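Local coordinates for protein salicylate 5-hydroxylase, large oxygenase component (Ralstonia sp., PDB 7C8Z) that catalyses, as the oxygenase component of a multicomponent Rieske-type system, the NADH- and O2-dependent 5-hydroxylation of salicylate to gentisate, at residues 307-312 with 369-374; 343-346 with 352-355. All coordinates share one frame; numbering follows the deposited sequence.

Contact 1 (307-312 with 369-374)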
loop_
_atom_site.group_PDB
_atom_site.type_symbol
_atom_site.label_atom_id
_atom_site.label_comp_id
_atom_site.label_asym_id
_atom_site.label_seq_id
_atom_site.Cartn_x
_atom_site.Cartn_y
_atom_site.Cartn_z
ATOM N N LEU A 307 37.403 -3.754 -7.692
ATOM C CA LEU A 307 36.214 -4.570 -7.480
ATOM C C LEU A 307 36.531 -6.052 -7.325
ATOM O O LEU A 307 35.610 -6.834 -7.061
ATOM C CB LEU A 307 35.221 -4.363 -8.628
ATOM C CG LEU A 307 33.732 -4.543 -8.311
ATOM C CD1 LEU A 307 33.205 -3.396 -7.456
ATOM C CD2 LEU A 307 32.927 -4.670 -9.599
ATOM N N LEU A 308 37.786 -6.476 -7.479
ATOM C CA LEU A 308 38.122 -7.806 -6.996
ATOM C C LEU A 308 39.178 -7.750 -5.896
ATOM O O LEU A 308 38.841 -7.864 -4.712
ATOM C CB LEU A 308 38.605 -8.675 -8.156
ATOM C CG LEU A 308 37.589 -8.910 -9.278
ATOM C CD1 LEU A 308 38.264 -9.516 -10.504
ATOM C CD2 LEU A 308 36.444 -9.795 -8.795
ATOM N N ASP A 309 40.425 -7.457 -6.271
ATOM C CA ASP A 309 41.562 -7.364 -5.344
ATOM C C ASP A 309 41.450 -8.368 -4.193
ATOM O O ASP A 309 41.533 -8.014 -3.014
ATOM C CB ASP A 309 41.735 -5.942 -4.814
ATOM C CG ASP A 309 43.065 -5.749 -4.095
ATOM O OD1 ASP A 309 44.080 -6.322 -4.547
ATOM O OD2 ASP A 309 43.092 -5.034 -3.068
ATOM N N ILE A 310 41.227 -9.632 -4.541
ATOM C CA ILE A 310 41.063 -10.679 -3.537
ATOM C C ILE A 310 42.433 -11.041 -2.979
ATOM O O ILE A 310 43.335 -11.430 -3.726
ATOM C CB ILE A 310 40.372 -11.916 -4.123
ATOM C CG1 ILE A 310 39.097 -11.530 -4.872
ATOM C CG2 ILE A 310 40.066 -12.912 -3.019
ATOM C CD1 ILE A 310 38.112 -10.750 -4.043
ATOM N N VAL A 311 42.586 -10.919 -1.666
ATOM C CA VAL A 311 43.816 -11.257 -0.963
ATOM C C VAL A 311 43.485 -12.316 0.084
ATOM O O VAL A 311 42.607 -12.099 0.923
ATOM C CB VAL A 311 44.459 -10.028 -0.300
ATOM C CG1 VAL A 311 45.639 -10.446 0.554
ATOM C CG2 VAL A 311 44.879 -9.014 -1.351
ATOM N N PRO A 312 44.142 -13.471 0.081
ATOM C CA PRO A 312 43.861 -14.467 1.119
ATOM C C PRO A 312 44.355 -13.999 2.480
ATOM O O PRO A 312 45.337 -13.261 2.588
ATOM C CB PRO A 312 44.627 -15.706 0.637
ATOM C CG PRO A 312 45.733 -15.154 -0.219
ATOM C CD PRO A 312 45.151 -13.938 -0.888
ATOM N N THR A 369 39.952 -2.648 5.672
ATOM C CA THR A 369 38.601 -2.114 5.773
ATOM C C THR A 369 38.072 -1.689 4.409
ATOM O O THR A 369 36.946 -2.060 4.028
ATOM C CB THR A 369 38.556 -0.937 6.750
ATOM O OG1 THR A 369 38.908 -1.383 8.068
ATOM C CG2 THR A 369 37.148 -0.340 6.773
ATOM N N GLN A 370 38.878 -0.929 3.635
ATOM C CA GLN A 370 38.312 -0.474 2.366
ATOM C C GLN A 370 38.102 -1.673 1.437
ATOM O O GLN A 370 37.168 -1.694 0.626
ATOM C CB GLN A 370 39.209 0.547 1.652
ATOM C CG GLN A 370 39.213 1.850 2.419
ATOM C CD GLN A 370 40.216 2.921 1.989
ATOM O OE1 GLN A 370 41.483 2.790 2.118
ATOM N NE2 GLN A 370 39.593 4.143 1.910
ATOM N N ARG A 371 38.987 -2.671 1.530
ATOM C CA ARG A 371 38.854 -3.885 0.729
ATOM C C ARG A 371 37.525 -4.578 0.991
ATOM O O ARG A 371 36.800 -4.938 0.052
ATOM C CB ARG A 371 40.014 -4.837 1.030
ATOM C CG ARG A 371 39.828 -6.252 0.485
ATOM C CD ARG A 371 41.130 -6.861 -0.041
ATOM N NE ARG A 371 42.263 -6.526 0.816
ATOM C CZ ARG A 371 43.390 -5.971 0.388
ATOM N NH1 ARG A 371 43.553 -5.685 -0.896
ATOM N NH2 ARG A 371 44.355 -5.694 1.254
ATOM N N ARG A 372 37.196 -4.794 2.266
ATOM C CA ARG A 372 35.907 -5.403 2.578
ATOM C C ARG A 372 34.767 -4.542 2.050
ATOM O O ARG A 372 33.800 -5.060 1.471
ATOM C CB ARG A 372 35.756 -5.626 4.085
ATOM C CG ARG A 372 36.923 -6.339 4.754
ATOM C CD ARG A 372 36.481 -7.022 6.044
ATOM N NE ARG A 372 37.622 -7.492 6.826
ATOM C CZ ARG A 372 38.223 -8.666 6.649
ATOM N NH1 ARG A 372 37.796 -9.501 5.712
ATOM N NH2 ARG A 372 39.254 -9.004 7.411
ATOM N N LEU A 373 34.875 -3.221 2.216
ATOM C CA LEU A 373 33.794 -2.338 1.787
ATOM C C LEU A 373 33.574 -2.424 0.283
ATOM O O LEU A 373 32.437 -2.532 -0.185
ATOM C CB LEU A 373 34.089 -0.899 2.207
ATOM C CG LEU A 373 33.905 -0.593 3.694
ATOM C CD1 LEU A 373 34.283 0.848 3.969
ATOM C CD2 LEU A 373 32.479 -0.884 4.145
ATOM N N ILE A 374 34.658 -2.392 -0.493
ATOM C CA ILE A 374 34.528 -2.417 -1.944
ATOM C C ILE A 374 34.035 -3.782 -2.406
ATOM O O ILE A 374 33.232 -3.881 -3.341
ATOM C CB ILE A 374 35.860 -2.026 -2.614
ATOM C CG1 ILE A 374 36.205 -0.569 -2.285
ATOM C CG2 ILE A 374 35.778 -2.219 -4.125
ATOM C CD1 ILE A 374 37.242 0.063 -3.210
#

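Contact 2 (343-346 with 352-355)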
loop_
_atom_site.group_PDB
_atom_site.type_symbol
_atom_site.label_atom_id
_atom_site.label_comp_id
_atom_site.label_asym_id
_atom_site.label_seq_id
_atom_site.Cartn_x
_atom_site.Cartn_y
_atom_site.Cartn_z
ATOM N N HIS A 343 20.251 -11.950 8.692
ATOM C CA HIS A 343 19.216 -12.273 9.658
ATOM C C HIS A 343 17.873 -12.374 8.946
ATOM O O HIS A 343 17.480 -11.444 8.227
ATOM C CB HIS A 343 19.184 -11.190 10.741
ATOM C CG HIS A 343 18.287 -11.495 11.900
ATOM N ND1 HIS A 343 18.065 -10.592 12.916
ATOM C CD2 HIS A 343 17.566 -12.598 12.212
ATOM C CE1 HIS A 343 17.239 -11.122 13.802
ATOM N NE2 HIS A 343 16.922 -12.338 13.398
ATOM N N ILE A 344 17.199 -13.522 9.120
ATOM C CA ILE A 344 15.865 -13.762 8.573
ATOM C C ILE A 344 14.827 -13.353 9.608
ATOM O O ILE A 344 14.870 -13.805 10.758
ATOM C CB ILE A 344 15.680 -15.238 8.186
ATOM C CG1 ILE A 344 16.632 -15.636 7.065
ATOM C CG2 ILE A 344 14.239 -15.501 7.752
ATOM C CD1 ILE A 344 16.513 -17.080 6.703
ATOM N N GLN A 345 13.867 -12.528 9.190
ATOM C CA GLN A 345 12.824 -12.002 10.067
ATOM C C GLN A 345 11.491 -12.224 9.367
ATOM O O GLN A 345 11.071 -11.411 8.533
ATOM C CB GLN A 345 13.067 -10.528 10.372
ATOM C CG GLN A 345 14.529 -10.210 10.671
ATOM C CD GLN A 345 14.771 -8.746 10.965
ATOM O OE1 GLN A 345 13.966 -7.892 10.609
ATOM N NE2 GLN A 345 15.880 -8.449 11.627
ATOM N N PRO A 346 10.803 -13.320 9.671
ATOM C CA PRO A 346 9.614 -13.677 8.892
ATOM C C PRO A 346 8.435 -12.753 9.172
ATOM O O PRO A 346 8.307 -12.166 10.248
ATOM C CB PRO A 346 9.317 -15.112 9.343
ATOM C CG PRO A 346 9.893 -15.190 10.732
ATOM C CD PRO A 346 11.102 -14.300 10.731
ATOM N N PHE A 352 9.511 -12.140 4.032
ATOM C CA PHE A 352 10.451 -12.073 5.140
ATOM C C PHE A 352 11.394 -10.902 4.922
ATOM O O PHE A 352 11.746 -10.570 3.786
ATOM C CB PHE A 352 11.244 -13.380 5.311
ATOM C CG PHE A 352 12.263 -13.640 4.228
ATOM C CD1 PHE A 352 11.910 -14.326 3.072
ATOM C CD2 PHE A 352 13.583 -13.229 4.380
ATOM C CE1 PHE A 352 12.848 -14.580 2.080
ATOM C CE2 PHE A 352 14.524 -13.477 3.395
ATOM C CZ PHE A 352 14.156 -14.154 2.242
ATOM N N ASP A 353 11.793 -10.279 6.027
ATOM C CA ASP A 353 12.828 -9.260 6.016
ATOM C C ASP A 353 14.195 -9.914 6.181
ATOM O O ASP A 353 14.338 -10.963 6.819
ATOM C CB ASP A 353 12.595 -8.236 7.129
ATOM C CG ASP A 353 11.384 -7.343 6.870
ATOM O OD1 ASP A 353 10.863 -7.326 5.731
ATOM O OD2 ASP A 353 10.953 -6.647 7.814
ATOM N N PHE A 354 15.203 -9.277 5.601
ATOM C CA PHE A 354 16.542 -9.844 5.504
ATOM C C PHE A 354 17.519 -8.723 5.814
ATOM O O PHE A 354 17.608 -7.747 5.056
ATOM C CB PHE A 354 16.795 -10.428 4.117
ATOM C CG PHE A 354 17.810 -11.538 4.091
ATOM C CD1 PHE A 354 17.762 -12.568 5.018
ATOM C CD2 PHE A 354 18.798 -11.559 3.120
ATOM C CE1 PHE A 354 18.692 -13.594 4.985
ATOM C CE2 PHE A 354 19.728 -12.578 3.081
ATOM C CZ PHE A 354 19.672 -13.603 4.013
ATOM N N VAL A 355 18.229 -8.855 6.928
ATOM C CA VAL A 355 19.110 -7.807 7.425
ATOM C C VAL A 355 20.549 -8.291 7.341
ATOM O O VAL A 355 20.928 -9.253 8.017
ATOM C CB VAL A 355 18.751 -7.407 8.860
ATOM C CG1 VAL A 355 19.682 -6.305 9.346
ATOM C CG2 VAL A 355 17.296 -6.970 8.922
#

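Contact 1 (307-312 with 369-374)
Arg371 reaches out from helix 366-375 and brings its guanidinium group against Asp309 at an edge and Val311 over a face, a worked example of how one long side chain can join a helix to an irregular segment. Its CG stands anti to the backbone N (chi1 168°), and further bends at chi2 and chi3 turn the chain across the gap, so that NH1 leads. The carboxylate of Asp309 comes to the edge of the guanidinium, close to its plane, with OD2 facing NH1 in a salt bridge of doubtful geometry, since the two atoms are modelled too close together. As modelled, the two planes are 56° apart and the side chains cross at about a right angle; the pairing of charges is plausible, its exact form uncertain.

Val311 approaches differently, over a face. Its CG2, which is anti to the carbonyl carbon, lies 3.6 Å from Arg371 NH1 and 3.8 Å from Arg371 CZ, above the rim of the group and not over its centre. Arg371 has further partners on its own helix: Arg371 NH2 also forms a salt bridge with Glu367 OE1, and Trp368 makes a cation-pi contact.

Beyond the charged pair the meeting turns apolar. Ile374 points its CB toward the loop, and CG2 comes within 4.1 Å of Leu307 CA, while Leu307 CD1 lies 4.4 Å from the same CG2. Both Leu307 and Leu373 also pack on apolar side chains of another protein's chain in the assembly. The arrangement is a loop-on-helix contact at the surface of the ring-hydroxylating catalytic domain, away from the iron sites, where the connection between strands 274-278 and 321-326 rests on helix 366-375.

Contact 2 (343-346 with 352-355)
The carbonyl oxygen of His343 is gripped twice by the facing strand. Val355 N donates to His343 O at 3.0 Å, and Phe354 CA makes a CA-H...O contact with the same His343 O at 3.3 Å. The return bond, His343 N to Val355 O, completes the hydrogen-bonded pair; Gln345 and Asp353 form the next such pair, with Asp353 N reaching Gln345 O at 2.8 Å. Side chains then alternate between the two faces. On one, the two branches of Ile344 meet two phenylalanines: CG1 touches the edge of the Phe354 ring, 3.6 Å from CE1, while CG2 approaches Phe352 CD2 at 4.1 Å. On the other, Gln345 runs out extended beyond CG, its NE2 lying 3.4 Å from Val355 CG2 and its CG over the centre of the His343 ring. Asp353 turns instead to Arg226, its salt-bridge partner on strand 217-227. In the catalytic-domain sheet this antiparallel hairpin lies between strands 217-227 and 330-335. Met234 of helix 232-238 packs on the Ile344 and phenylalanine face; strand 82-88 of the Rieske domain packs, through Thr86 and Val87, on His343 and Gln345, and helix 52-63 on Pro346.

Taken together, the pair illustrates how chemistry follows depth in a fold. Contact 2 is buried near the centre of the chain and rests on regular main-chain hydrogen bonds with apolar packing on one face of the sheet; the side chain of Phe354 lies about 10 Å from the bound iron. Contact 1 is a surface contact, 26 Å away between centres, in which no hydrogen bond crosses and a charged pair of doubtful geometry and a few aliphatic contacts join loop and helix. The two do not touch, yet one element of each is consecutive in the chain, strand 352-361 being followed by helix 366-375. Both segments of contact 2 lie between those of contact 1 along the chain.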